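Local structure of DUF4136 domain-containing protein (Bacteroides thetaiotaomicron, 4F54) at residues E51-G55 and E56-Q60. The protein is of unknown function, but belongs to the DUF4136 family and is probably a lipoprotein of the bacterial cell envelope. Sequence-based numbering, arbitrary orientation.
Sequences EYLEG and EGAEQ
A water bridges Glu54 O and Ala58 N, linking the incoming chain to the first turn of helix 56-70. It donates to Glu54 O at 2.7 Å and accepts a weak bond from Ala58 N at 3.0 Å. Gly55, at the N-cap, has no side chain with which to cap the first-turn amides, and here the water serves one of them.

The direct polar link is through the backbone. Glu59 N reaches Gly55 O at 3.3 Å, a weak hydrogen bond by length but almost straight, with an N-H...O angle of 170°. The spacing i to i+4 makes it the first backbone bond of the helix; one step on, Gln60 N bonds Glu56 O at 2.8 Å. The side chain of Glu59 passes beside the same oxygen: with CG anti to its own carbonyl carbon (chi1 -72°), Glu59 CG comes to 3.6 Å from Gly55 O.

The apolar counterpart is Leu53 CB against Ala58 CB at 3.7 Å. Both side chains also touch Ile41, just before strand 42-44, and Leu53 in addition meets Val43 in that strand, the antiparallel neighbour of strand 51-52. The helix start thus packs on the entry to strand 42-44.

Gly55 has a positive phi (102°), readily adopted by glycine, which has no CB to press on Glu54 O. The chemistry therefore implies a strand-to-helix junction held by modest interactions: a weak helix-start bond, one bridging water and a Leu53-Ala58 contact. The acidic side chains of Glu56 and Glu59 lie at the surface in the first turn, where the helix dipole would probably favour their negative charge.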
loop_
_atom_site.group_PDB
_atom_site.type_symbol
_atom_site.label_atom_id
_atom_site.label_comp_id
_atom_site.label_asym_id
_atom_site.label_seq_id
_atom_site.Cartn_x
_atom_site.Cartn_y
_atom_site.Cartn_z
ATOM N N GLU A 51 15.336 1.787 -2.994
ATOM C CA GLU A 51 15.238 3.155 -3.570
ATOM C C GLU A 51 13.771 3.633 -3.608
ATOM O O GLU A 51 12.875 2.816 -3.543
ATOM C CB GLU A 51 15.748 3.176 -5.011
ATOM N N TYR A 52 13.553 4.945 -3.702
ATOM C CA TYR A 52 12.191 5.540 -3.662
ATOM C C TYR A 52 11.938 6.462 -4.839
ATOM O O TYR A 52 12.864 7.034 -5.419
ATOM C CB TYR A 52 12.010 6.298 -2.320
ATOM C CG TYR A 52 12.292 5.392 -1.128
ATOM C CD1 TYR A 52 13.583 5.186 -0.641
ATOM C CD2 TYR A 52 11.268 4.658 -0.550
ATOM C CE1 TYR A 52 13.803 4.303 0.420
ATOM C CE2 TYR A 52 11.470 3.774 0.486
ATOM C CZ TYR A 52 12.734 3.604 0.968
ATOM O OH TYR A 52 12.879 2.703 1.991
ATOM N N LEU A 53 10.671 6.624 -5.181
ATOM C CA LEU A 53 10.277 7.547 -6.234
ATOM C C LEU A 53 10.503 8.962 -5.782
ATOM O O LEU A 53 10.258 9.295 -4.614
ATOM C CB LEU A 53 8.802 7.395 -6.600
ATOM C CG LEU A 53 8.341 6.164 -7.345
ATOM C CD1 LEU A 53 6.843 6.202 -7.601
ATOM C CD2 LEU A 53 9.102 6.027 -8.682
ATOM N N GLU A 54 11.057 9.772 -6.694
ATOM C CA GLU A 54 11.304 11.179 -6.424
ATOM C C GLU A 54 10.423 12.012 -7.328
ATOM O O GLU A 54 9.942 11.540 -8.360
ATOM C CB GLU A 54 12.771 11.523 -6.674
ATOM C CG GLU A 54 13.743 10.806 -5.747
ATOM C CD GLU A 54 15.188 10.907 -6.213
ATOM O OE1 GLU A 54 15.434 11.087 -7.431
ATOM O OE2 GLU A 54 16.086 10.789 -5.353
ATOM N N GLY A 55 10.162 13.243 -6.909
ATOM C CA GLY A 55 9.466 14.185 -7.771
ATOM C C GLY A 55 8.008 14.347 -7.432
ATOM O O GLY A 55 7.505 13.742 -6.464
ATOM N N GLU A 56 7.349 15.154 -8.270
ATOM C CA GLU A 56 5.987 15.632 -8.051
ATOM C C GLU A 56 4.980 14.527 -8.033
ATOM O O GLU A 56 4.062 14.557 -7.227
ATOM C CB GLU A 56 5.547 16.584 -9.185
ATOM C CG GLU A 56 6.031 18.012 -9.066
ATOM C CD GLU A 56 5.427 18.902 -10.140
ATOM O OE1 GLU A 56 5.293 18.455 -11.308
ATOM O OE2 GLU A 56 5.081 20.054 -9.810
ATOM N N GLY A 57 5.123 13.587 -8.962
ATOM C CA GLY A 57 4.183 12.508 -9.137
ATOM C C GLY A 57 3.985 11.728 -7.856
ATOM O O GLY A 57 2.856 11.442 -7.453
ATOM N N ALA A 58 5.097 11.389 -7.220
ATOM C CA ALA A 58 5.050 10.574 -6.014
ATOM C C ALA A 58 4.417 11.395 -4.905
ATOM O O ALA A 58 3.583 10.892 -4.143
ATOM C CB ALA A 58 6.439 10.093 -5.607
ATOM N N GLU A 59 4.833 12.661 -4.809
ATOM C CA GLU A 59 4.213 13.574 -3.836
ATOM C C GLU A 59 2.695 13.632 -4.029
ATOM O O GLU A 59 1.984 13.622 -3.011
ATOM C CB GLU A 59 4.820 14.948 -3.920
ATOM C CG GLU A 59 6.231 14.930 -3.354
ATOM C CD GLU A 59 7.026 16.185 -3.696
ATOM O OE1 GLU A 59 6.432 17.130 -4.268
ATOM O OE2 GLU A 59 8.246 16.206 -3.390
ATOM N N GLN A 60 2.219 13.665 -5.283
ATOM C CA GLN A 60 0.779 13.759 -5.556
ATOM C C GLN A 60 0.042 12.462 -5.168
ATOM O O GLN A 60 -1.077 12.508 -4.639
ATOM C CB GLN A 60 0.473 14.091 -7.028
ATOM C CG GLN A 60 0.993 15.432 -7.543
ATOM C CD GLN A 60 1.098 15.484 -9.099
ATOM O OE1 GLN A 60 0.522 14.653 -9.833
ATOM N NE2 GLN A 60 1.861 16.457 -9.595
HETATM O O HOH W 1 7.438 10.791 -9.030
#